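Local coordinates for protein signal recognition particle receptor FtsY (Sulfolobus acidocaldarius, PDB 5L3S) that serves as the SRP receptor, an SRP54-type GTPase-domain protein with a P-loop NTPase fold and an N-terminal helical bundle, at residues V250-G256 with W289-I294; I27-R31 with E45-L51. One frame throughout, in Å; residues are numbered along the deposited sequence.

Contact 1 of 2, residues V250-G256 with W289-I294; sequences VDADAKG and WFVERI. With GNP (phosphoaminophosphonic acid-guanylate ester), chain R.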
ATOM      1  N   VAL B 250      -2.700   1.913  -9.405  1.00 21.19           N
ATOM      2  CA  VAL B 250      -4.039   1.493  -9.803  1.00 22.09           C
ATOM      3  C   VAL B 250      -3.913   0.367 -10.831  1.00 26.39           C
ATOM      4  O   VAL B 250      -4.815  -0.467 -10.984  1.00 26.53           O
ATOM      5  CB  VAL B 250      -4.830   2.714 -10.328  1.00 23.97           C
ATOM      6  CG1 VAL B 250      -6.096   2.300 -11.042  1.00 21.81           C
ATOM      7  CG2 VAL B 250      -5.143   3.649  -9.162  1.00 22.47           C
ATOM      8  N   ASP B 251      -2.754   0.303 -11.490  1.00 24.80           N
ATOM      9  CA  ASP B 251      -2.504  -0.766 -12.466  1.00 23.98           C
ATOM     10  C   ASP B 251      -2.352  -2.163 -11.828  1.00 24.57           C
ATOM     11  O   ASP B 251      -2.323  -3.163 -12.541  1.00 28.38           O
ATOM     12  CB  ASP B 251      -1.287  -0.450 -13.349  1.00 21.84           C
ATOM     13  CG  ASP B 251      -0.041  -0.101 -12.535  1.00 27.12           C
ATOM     14  OD1 ASP B 251      -0.087   0.793 -11.655  1.00 21.32           O
ATOM     15  OD2 ASP B 251       0.999  -0.745 -12.765  1.00 26.09           O
ATOM     16  N   ALA B 252      -2.268  -2.231 -10.503  1.00 22.19           N
ATOM     17  CA  ALA B 252      -2.262  -3.535  -9.814  1.00 22.69           C
ATOM     18  C   ALA B 252      -3.672  -4.136  -9.659  1.00 33.06           C
ATOM     19  O   ALA B 252      -3.958  -4.795  -8.654  1.00 30.89           O
ATOM     20  CB  ALA B 252      -1.629  -3.405  -8.469  1.00 19.47           C
ATOM     21  N   ASP B 253      -4.546  -3.900 -10.637  1.00 30.85           N
ATOM     22  CA  ASP B 253      -5.916  -4.421 -10.609  1.00 32.18           C
ATOM     23  C   ASP B 253      -6.674  -3.929  -9.370  1.00 31.02           C
ATOM     24  O   ASP B 253      -7.605  -4.575  -8.891  1.00 32.05           O
ATOM     25  CB  ASP B 253      -5.912  -5.958 -10.670  1.00 38.29           C
ATOM     26  CG  ASP B 253      -7.290  -6.540 -10.955  1.00 46.78           C
ATOM     27  OD1 ASP B 253      -8.066  -5.878 -11.674  1.00 49.65           O
ATOM     28  OD2 ASP B 253      -7.599  -7.648 -10.455  1.00 41.84           O
ATOM     29  N   ALA B 254      -6.268  -2.769  -8.870  1.00 33.44           N
ATOM     30  CA  ALA B 254      -6.881  -2.162  -7.697  1.00 33.77           C
ATOM     31  C   ALA B 254      -8.061  -1.296  -8.115  1.00 32.83           C
ATOM     32  O   ALA B 254      -7.934  -0.474  -9.022  1.00 34.57           O
ATOM     33  CB  ALA B 254      -5.854  -1.318  -6.966  1.00 30.66           C
ATOM     34  N   LYS B 255      -9.200  -1.464  -7.450  1.00 28.75           N
ATOM     35  CA  LYS B 255     -10.390  -0.693  -7.796  1.00 31.64           C
ATOM     36  C   LYS B 255     -10.300   0.771  -7.374  1.00 33.75           C
ATOM     37  O   LYS B 255     -10.836   1.644  -8.050  1.00 34.51           O
ATOM     38  CB  LYS B 255     -11.652  -1.339  -7.211  1.00 32.56           C
ATOM     39  CG  LYS B 255     -11.930  -2.714  -7.745  1.00 38.22           C
ATOM     40  CD  LYS B 255     -12.315  -2.665  -9.207  1.00 42.82           C
ATOM     41  CE  LYS B 255     -12.518  -4.059  -9.767  1.00 46.45           C
ATOM     42  NZ  LYS B 255     -13.265  -4.913  -8.809  1.00 62.02           N
ATOM     43  N   GLY B 256      -9.631   1.029  -6.254  1.00 29.93           N
ATOM     44  CA  GLY B 256      -9.460   2.383  -5.758  1.00 34.94           C
ATOM     45  C   GLY B 256     -10.657   2.963  -5.014  1.00 31.75           C
ATOM     46  O   GLY B 256     -10.911   4.167  -5.100  1.00 30.69           O
ATOM     47  N   TRP B 289     -15.303   7.381 -14.892  1.00 39.20           N
ATOM     48  CA  TRP B 289     -14.269   6.366 -15.035  1.00 37.67           C
ATOM     49  C   TRP B 289     -14.217   5.461 -13.798  1.00 38.37           C
ATOM     50  O   TRP B 289     -14.106   4.238 -13.911  1.00 36.17           O
ATOM     51  CB  TRP B 289     -12.917   7.047 -15.261  1.00 36.92           C
ATOM     52  CG  TRP B 289     -11.790   6.115 -15.553  1.00 38.95           C
ATOM     53  CD1 TRP B 289     -11.330   5.749 -16.783  1.00 44.06           C
ATOM     54  CD2 TRP B 289     -10.962   5.441 -14.597  1.00 38.06           C
ATOM     55  NE1 TRP B 289     -10.268   4.886 -16.654  1.00 41.27           N
ATOM     56  CE2 TRP B 289     -10.020   4.682 -15.322  1.00 37.14           C
ATOM     57  CE3 TRP B 289     -10.924   5.405 -13.200  1.00 35.04           C
ATOM     58  CZ2 TRP B 289      -9.058   3.893 -14.700  1.00 36.99           C
ATOM     59  CZ3 TRP B 289      -9.973   4.613 -12.584  1.00 33.55           C
ATOM     60  CH2 TRP B 289      -9.045   3.880 -13.333  1.00 34.07           C
ATOM     61  N   PHE B 290     -14.312   6.077 -12.625  1.00 33.56           N
ATOM     62  CA  PHE B 290     -14.295   5.362 -11.348  1.00 35.76           C
ATOM     63  C   PHE B 290     -15.492   4.417 -11.206  1.00 34.43           C
ATOM     64  O   PHE B 290     -15.352   3.263 -10.781  1.00 33.28           O
ATOM     65  CB  PHE B 290     -14.293   6.371 -10.193  1.00 36.16           C
ATOM     66  CG  PHE B 290     -14.452   5.748  -8.833  1.00 41.79           C
ATOM     67  CD1 PHE B 290     -13.342   5.311  -8.119  1.00 43.10           C
ATOM     68  CD2 PHE B 290     -15.712   5.600  -8.262  1.00 48.63           C
ATOM     69  CE1 PHE B 290     -13.489   4.739  -6.866  1.00 35.41           C
ATOM     70  CE2 PHE B 290     -15.860   5.028  -7.012  1.00 48.38           C
ATOM     71  CZ  PHE B 290     -14.741   4.610  -6.311  1.00 42.16           C
ATOM     72  N   VAL B 291     -16.669   4.922 -11.543  1.00 34.52           N
ATOM     73  CA  VAL B 291     -17.898   4.143 -11.437  1.00 34.60           C
ATOM     74  C   VAL B 291     -17.882   2.946 -12.386  1.00 39.93           C
ATOM     75  O   VAL B 291     -18.343   1.852 -12.042  1.00 37.16           O
ATOM     76  CB  VAL B 291     -19.146   5.033 -11.692  1.00 41.69           C
ATOM     77  CG1 VAL B 291     -20.383   4.196 -11.905  1.00 44.50           C
ATOM     78  CG2 VAL B 291     -19.343   6.000 -10.537  1.00 41.61           C
ATOM     79  N   GLU B 292     -17.343   3.150 -13.581  1.00 44.83           N
ATOM     80  CA  GLU B 292     -17.230   2.051 -14.533  1.00 48.46           C
ATOM     81  C   GLU B 292     -16.249   0.988 -14.043  1.00 43.16           C
ATOM     82  O   GLU B 292     -16.516  -0.206 -14.164  1.00 42.01           O
ATOM     83  CB  GLU B 292     -16.849   2.560 -15.925  1.00 50.13           C
ATOM     84  CG  GLU B 292     -18.032   3.207 -16.651  1.00 67.12           C
ATOM     85  CD  GLU B 292     -19.253   2.290 -16.722  1.00 77.10           C
ATOM     86  OE1 GLU B 292     -19.125   1.174 -17.273  1.00 83.20           O
ATOM     87  OE2 GLU B 292     -20.335   2.679 -16.222  1.00 71.26           O
ATOM     88  N   ARG B 293     -15.139   1.427 -13.463  1.00 35.86           N
ATOM     89  CA  ARG B 293     -14.120   0.491 -12.960  1.00 36.83           C
ATOM     90  C   ARG B 293     -14.731  -0.438 -11.914  1.00 43.98           C
ATOM     91  O   ARG B 293     -14.633  -1.664 -12.011  1.00 43.97           O
ATOM     92  CB  ARG B 293     -12.966   1.257 -12.343  1.00 31.16           C
ATOM     93  CG  ARG B 293     -11.803   0.377 -11.864  1.00 33.83           C
ATOM     94  CD  ARG B 293     -10.554   1.221 -11.691  1.00 35.29           C
ATOM     95  NE  ARG B 293      -9.368   0.447 -11.327  1.00 36.85           N
ATOM     96  CZ  ARG B 293      -8.566  -0.155 -12.201  1.00 35.62           C
ATOM     97  NH1 ARG B 293      -8.822  -0.098 -13.503  1.00 34.89           N
ATOM     98  NH2 ARG B 293      -7.511  -0.832 -11.769  1.00 37.96           N
ATOM     99  N   ILE B 294     -15.393   0.169 -10.937  1.00 47.19           N
ATOM    100  CA  ILE B 294     -16.011  -0.558  -9.838  1.00 52.42           C
ATOM    101  C   ILE B 294     -17.143  -1.487 -10.265  1.00 52.19           C
ATOM    102  O   ILE B 294     -17.180  -2.648  -9.860  1.00 57.35           O
ATOM    103  CB  ILE B 294     -16.510   0.412  -8.752  1.00 57.82           C
ATOM    104  CG1 ILE B 294     -15.310   1.001  -8.008  1.00 59.31           C
ATOM    105  CG2 ILE B 294     -17.489  -0.289  -7.802  1.00 58.57           C
ATOM    106  CD1 ILE B 294     -15.597   1.376  -6.582  1.00 64.54           C
TER
HETATM  107  PG  GNP R 401       9.607   6.783   0.066  1.00 18.47           P
HETATM  108  O1G GNP R 401      10.245   8.083  -0.364  1.00 20.00           O
HETATM  109  O2G GNP R 401      10.627   5.781   0.590  1.00 17.46           O
HETATM  110  O3G GNP R 401       8.567   6.927   1.155  1.00 15.78           O
HETATM  111  N3B GNP R 401       8.896   6.121  -1.205  1.00 15.34           N
HETATM  112  PB  GNP R 401       7.952   6.995  -2.199  1.00 18.91           P
HETATM  113  O1B GNP R 401       8.664   8.200  -2.624  1.00 16.22           O
HETATM  114  O2B GNP R 401       6.675   7.267  -1.522  1.00 18.86           O
HETATM  115  O3A GNP R 401       7.705   6.093  -3.390  1.00 14.07           O
HETATM  116  PA  GNP R 401       8.573   5.839  -4.630  1.00 21.18           P
HETATM  117  O1A GNP R 401       8.383   6.930  -5.641  1.00 23.59           O
HETATM  118  O2A GNP R 401       9.982   5.518  -4.244  1.00 18.07           O
HETATM  119  O5' GNP R 401       7.918   4.592  -5.321  1.00 22.41           O
HETATM  120  C5' GNP R 401       7.917   3.264  -4.705  1.00 17.04           C
HETATM  121  C4' GNP R 401       7.768   2.219  -5.796  1.00 18.63           C
HETATM  122  O4' GNP R 401       6.401   2.241  -6.351  1.00 17.76           O
HETATM  123  C3' GNP R 401       8.692   2.423  -6.981  1.00 16.73           C
HETATM  124  O3' GNP R 401       9.075   1.153  -7.477  1.00 18.29           O
HETATM  125  C2' GNP R 401       7.793   3.135  -8.008  1.00 12.62           C
HETATM  126  O2' GNP R 401       8.231   2.892  -9.333  1.00 17.43           O
HETATM  127  C1' GNP R 401       6.501   2.344  -7.751  1.00 17.87           C
HETATM  128  N9  GNP R 401       5.311   3.046  -8.229  1.00 21.77           N
HETATM  129  C8  GNP R 401       4.926   4.338  -7.991  1.00 21.83           C
HETATM  130  N7  GNP R 401       3.776   4.662  -8.556  1.00 23.83           N
HETATM  131  C5  GNP R 401       3.395   3.488  -9.200  1.00 24.33           C
HETATM  132  C6  GNP R 401       2.250   3.213  -9.979  1.00 22.62           C
HETATM  133  O6  GNP R 401       1.345   4.012 -10.256  1.00 21.22           O
HETATM  134  N1  GNP R 401       2.244   1.903 -10.468  1.00 22.71           N
HETATM  135  C2  GNP R 401       3.230   0.967 -10.193  1.00 23.15           C
HETATM  136  N2  GNP R 401       3.097  -0.249 -10.719  1.00 19.24           N
HETATM  137  N3  GNP R 401       4.307   1.224  -9.461  1.00 18.05           N
HETATM  138  C4  GNP R 401       4.325   2.493  -9.008  1.00 20.18           C
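Lys255 and Ile294 bring the two backbones nearest, their CA atoms 6.0 Å apart, where the irregular loop 250-256 runs up against helix 289-294. Arg293 makes the main connection. Its CG stands anti to the backbone N (chi1 -176°) and the chain runs extended to NE, which carries the guanidinium out over the loop. There it grips one carbonyl side-on: NE lies 2.9 Å from Ala254 O and NH2 lies 2.8 Å from the same Ala254 O. Both bonds are bent, near 145° at the hydrogen, as expected when two N-H groups converge on one oxygen. That oxygen sits in the guanidinium plane, whereas both donors approach from one face of the carbonyl plane. Val250 CG1 covers a face of the guanidinium, off-centre, and also meets the edge of the Trp289 ring, 4.1 Å from CH2. The aliphatic part of Lys255 crosses the stem of Arg293, and Gly256 O lies at the edge of the Phe290 ring, 3.2 Å from CE1. At the far side of the loop Asp251 turns to GNP, its OD1 taking N1 at 2.8 Å and its OD2 taking N2 at 3.0 Å. This carboxylate pairing with the guanine edge is the base-recognition feature of P-loop GTPases, here on a loop pinned to the C-terminal helix.

Contact 2 of 2, residues I27-R31 with E45-L51; sequences IEELR and EKILEDL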
ATOM      1  N   ILE B  27     -29.026  -5.280  -1.917  1.00 40.01           N
ATOM      2  CA  ILE B  27     -28.189  -4.459  -1.042  1.00 38.03           C
ATOM      3  C   ILE B  27     -26.983  -5.270  -0.550  1.00 41.63           C
ATOM      4  O   ILE B  27     -25.866  -4.750  -0.446  1.00 40.84           O
ATOM      5  CB  ILE B  27     -28.994  -3.879   0.155  1.00 44.90           C
ATOM      6  CG1 ILE B  27     -29.986  -2.819  -0.321  1.00 44.56           C
ATOM      7  CG2 ILE B  27     -28.076  -3.225   1.167  1.00 40.89           C
ATOM      8  CD1 ILE B  27     -29.342  -1.586  -0.876  1.00 44.75           C
ATOM      9  N   GLU B  28     -27.200  -6.551  -0.269  1.00 39.39           N
ATOM     10  CA  GLU B  28     -26.094  -7.401   0.147  1.00 37.49           C
ATOM     11  C   GLU B  28     -25.080  -7.663  -0.966  1.00 40.22           C
ATOM     12  O   GLU B  28     -23.873  -7.627  -0.716  1.00 37.19           O
ATOM     13  CB  GLU B  28     -26.582  -8.710   0.770  1.00 45.28           C
ATOM     14  CG  GLU B  28     -27.256  -8.513   2.125  1.00 59.90           C
ATOM     15  CD  GLU B  28     -26.410  -7.686   3.085  1.00 66.10           C
ATOM     16  OE1 GLU B  28     -25.321  -8.153   3.485  1.00 69.19           O
ATOM     17  OE2 GLU B  28     -26.833  -6.565   3.438  1.00 64.77           O
ATOM     18  N   GLU B  29     -25.547  -7.928  -2.182  1.00 36.39           N
ATOM     19  CA  GLU B  29     -24.613  -8.084  -3.301  1.00 42.47           C
ATOM     20  C   GLU B  29     -23.796  -6.806  -3.503  1.00 42.85           C
ATOM     21  O   GLU B  29     -22.590  -6.862  -3.742  1.00 36.49           O
ATOM     22  CB  GLU B  29     -25.341  -8.447  -4.595  1.00 48.00           C
ATOM     23  CG  GLU B  29     -25.833  -9.884  -4.650  1.00 66.35           C
ATOM     24  CD  GLU B  29     -26.651 -10.185  -5.896  1.00 80.90           C
ATOM     25  OE1 GLU B  29     -26.981  -9.238  -6.644  1.00 83.66           O
ATOM     26  OE2 GLU B  29     -26.968 -11.373  -6.127  1.00 88.69           O
ATOM     27  N   LEU B  30     -24.455  -5.655  -3.394  1.00 33.32           N
ATOM     28  CA  LEU B  30     -23.759  -4.379  -3.544  1.00 36.02           C
ATOM     29  C   LEU B  30     -22.742  -4.142  -2.426  1.00 35.49           C
ATOM     30  O   LEU B  30     -21.690  -3.544  -2.658  1.00 29.38           O
ATOM     31  CB  LEU B  30     -24.753  -3.220  -3.619  1.00 33.30           C
ATOM     32  CG  LEU B  30     -25.572  -3.185  -4.914  1.00 37.66           C
ATOM     33  CD1 LEU B  30     -26.674  -2.127  -4.855  1.00 36.39           C
ATOM     34  CD2 LEU B  30     -24.659  -2.960  -6.114  1.00 37.88           C
ATOM     35  N   ARG B  31     -23.064  -4.603  -1.222  1.00 30.94           N
ATOM     36  CA  ARG B  31     -22.170  -4.431  -0.092  1.00 34.55           C
ATOM     37  C   ARG B  31     -20.869  -5.171  -0.326  1.00 32.86           C
ATOM     38  O   ARG B  31     -19.794  -4.640  -0.072  1.00 31.73           O
ATOM     39  CB  ARG B  31     -22.798  -4.930   1.208  1.00 38.09           C
ATOM     40  CG  ARG B  31     -21.843  -4.802   2.399  1.00 38.53           C
ATOM     41  CD  ARG B  31     -22.360  -5.550   3.624  1.00 47.94           C
ATOM     42  NE  ARG B  31     -23.738  -5.185   3.943  1.00 47.91           N
ATOM     43  CZ  ARG B  31     -24.102  -4.028   4.488  1.00 58.96           C
ATOM     44  NH1 ARG B  31     -23.187  -3.099   4.775  1.00 52.23           N
ATOM     45  NH2 ARG B  31     -25.390  -3.793   4.736  1.00 61.18           N
ATOM     46  N   GLU B  45     -21.327   0.816   4.611  1.00 33.85           N
ATOM     47  CA  GLU B  45     -22.578   0.752   5.363  1.00 34.90           C
ATOM     48  C   GLU B  45     -23.408   2.046   5.264  1.00 36.89           C
ATOM     49  O   GLU B  45     -24.623   2.000   5.039  1.00 35.88           O
ATOM     50  CB  GLU B  45     -22.316   0.401   6.822  1.00 38.17           C
ATOM     51  CG  GLU B  45     -23.593   0.218   7.627  1.00 59.97           C
ATOM     52  CD  GLU B  45     -23.351  -0.440   8.971  1.00 77.86           C
ATOM     53  OE1 GLU B  45     -22.175  -0.736   9.290  1.00 78.67           O
ATOM     54  OE2 GLU B  45     -24.341  -0.660   9.705  1.00 84.67           O
ATOM     55  N   LYS B  46     -22.758   3.197   5.423  1.00 32.42           N
ATOM     56  CA  LYS B  46     -23.486   4.471   5.381  1.00 31.29           C
ATOM     57  C   LYS B  46     -24.074   4.714   3.997  1.00 31.20           C
ATOM     58  O   LYS B  46     -25.211   5.144   3.866  1.00 32.62           O
ATOM     59  CB  LYS B  46     -22.578   5.638   5.771  1.00 44.86           C
ATOM     60  CG  LYS B  46     -22.209   5.691   7.243  1.00 48.36           C
ATOM     61  CD  LYS B  46     -21.119   6.728   7.481  1.00 53.61           C
ATOM     62  CE  LYS B  46     -20.820   6.921   8.958  1.00 56.46           C
ATOM     63  NZ  LYS B  46     -19.565   7.713   9.152  1.00 56.32           N
ATOM     64  N   ILE B  47     -23.296   4.424   2.964  1.00 30.05           N
ATOM     65  CA  ILE B  47     -23.759   4.631   1.598  1.00 33.99           C
ATOM     66  C   ILE B  47     -24.970   3.756   1.276  1.00 32.30           C
ATOM     67  O   ILE B  47     -25.929   4.201   0.627  1.00 34.25           O
ATOM     68  CB  ILE B  47     -22.614   4.379   0.600  1.00 38.84           C
ATOM     69  CG1 ILE B  47     -21.687   5.594   0.582  1.00 42.27           C
ATOM     70  CG2 ILE B  47     -23.147   4.114  -0.798  1.00 39.53           C
ATOM     71  CD1 ILE B  47     -20.457   5.396  -0.252  1.00 49.01           C
ATOM     72  N   LEU B  48     -24.939   2.516   1.746  1.00 30.71           N
ATOM     73  CA  LEU B  48     -26.040   1.604   1.481  1.00 31.59           C
ATOM     74  C   LEU B  48     -27.272   1.931   2.328  1.00 32.96           C
ATOM     75  O   LEU B  48     -28.411   1.685   1.912  1.00 34.00           O
ATOM     76  CB  LEU B  48     -25.593   0.162   1.707  1.00 31.20           C
ATOM     77  CG  LEU B  48     -24.566  -0.321   0.686  1.00 34.98           C
ATOM     78  CD1 LEU B  48     -24.213  -1.750   0.980  1.00 30.21           C
ATOM     79  CD2 LEU B  48     -25.101  -0.173  -0.736  1.00 36.91           C
ATOM     80  N   GLU B  49     -27.043   2.470   3.523  1.00 41.38           N
ATOM     81  CA  GLU B  49     -28.152   2.940   4.351  1.00 44.20           C
ATOM     82  C   GLU B  49     -28.798   4.150   3.690  1.00 43.25           C
ATOM     83  O   GLU B  49     -30.022   4.290   3.718  1.00 42.70           O
ATOM     84  CB  GLU B  49     -27.688   3.299   5.765  1.00 52.23           C
ATOM     85  CG  GLU B  49     -27.436   2.105   6.671  1.00 55.39           C
ATOM     86  CD  GLU B  49     -28.695   1.303   6.937  1.00 69.68           C
ATOM     87  OE1 GLU B  49     -29.731   1.915   7.280  1.00 74.32           O
ATOM     88  OE2 GLU B  49     -28.652   0.060   6.791  1.00 70.48           O
ATOM     89  N   ASP B  50     -27.974   5.016   3.096  1.00 39.57           N
ATOM     90  CA  ASP B  50     -28.477   6.169   2.341  1.00 44.26           C
ATOM     91  C   ASP B  50     -29.349   5.668   1.193  1.00 42.32           C
ATOM     92  O   ASP B  50     -30.434   6.183   0.940  1.00 47.29           O
ATOM     93  CB  ASP B  50     -27.320   6.993   1.752  1.00 46.57           C
ATOM     94  CG  ASP B  50     -26.599   7.848   2.787  1.00 52.06           C
ATOM     95  OD1 ASP B  50     -27.142   8.034   3.898  1.00 49.19           O
ATOM     96  OD2 ASP B  50     -25.491   8.353   2.475  1.00 52.17           O
ATOM     97  N   LEU B  51     -28.840   4.654   0.503  1.00 40.79           N
ATOM     98  CA  LEU B  51     -29.489   4.076  -0.664  1.00 37.01           C
ATOM     99  C   LEU B  51     -30.861   3.490  -0.312  1.00 37.09           C
ATOM    100  O   LEU B  51     -31.867   3.814  -0.948  1.00 38.51           O
ATOM    101  CB  LEU B  51     -28.568   3.004  -1.264  1.00 34.55           C
ATOM    102  CG  LEU B  51     -29.092   2.247  -2.484  1.00 44.34           C
ATOM    103  CD1 LEU B  51     -29.426   3.219  -3.623  1.00 41.10           C
ATOM    104  CD2 LEU B  51     -28.084   1.182  -2.920  1.00 34.16           C
TER
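Leu48 faces the turn Ile27 to Arg31, and its CA lies 6.9 Å from that of Ile27, the nearest pair between the two helices. The axes of the short segments run nearly antiparallel, at 152°, and approach to 10.7 Å; side chains fill the gap, and no hydrogen bond joins the two segments. The tight part is apolar. Leu48 splits its two methyls: CD1 presses against the start of the Arg31 side chain, 3.5 Å from CB, while CD2 turns to Leu30 CB. Ile27 slides past both leucines in the opposite direction, with CG2 beside Leu48 CD1 and its CD1 3.7 Å from Leu51 CD2. That Leu51 methyl also receives Leu30 CD1 at 4.1 Å, the two side chains crossing at about a right angle. Leu51 reaches this point with CG anti to its backbone N (chi1 178°), unlike Leu48 and Leu30, whose CG atoms lie beside the N.

On the Arg31 and Glu45 side, where both residues are partly exposed, the packing gives way to looser polar neighbours. The Arg31 chain bends at chi3 (-52°), laying its guanidinium over Leu48 CD1, which sits 4.1 Å below the centre of the plane. Glu28, one turn earlier on the same helix, holds the group from its edge through a salt bridge whose hydrogen bonds are long and weak. Glu45 runs alongside Arg31, yet its OE1 stays 5.2 Å from NH1, too far for a bond, and the carboxylate stands almost perpendicular to the guanidinium.

Both helices belong to the SRP54-type helical bundle: Leu30 and Leu51 share Val70 of helix 66-85, while Ile47 packs on Leu74 of that helix and reaches Leu260 and Tyr264 of helix 258-266.

Overall arrangement
From the N terminus, helix 20-36 turns back into helix 41-55, and contact 2 closes this short hairpin with 13 residues between its segments. The chain then passes through helix 66-85 and builds most of the parallel core of the GTPase domain before contact 1 opens. That second closure joins the loop after strand 244-248 to the C-terminal helix 287-295; its 32 enclosed residues supply helix 258-266 and the last two strands, 270-274 and 282-284. The contacts follow in series, neither nested nor crossed, with centres 19 Å apart. Helix 66-85 bridges them, packing against the hairpin and, farther along, against Phe290 of contact 1. Gln33 of helix 20-36 also bonds to Ile294 O, tying bundle to GTPase domain.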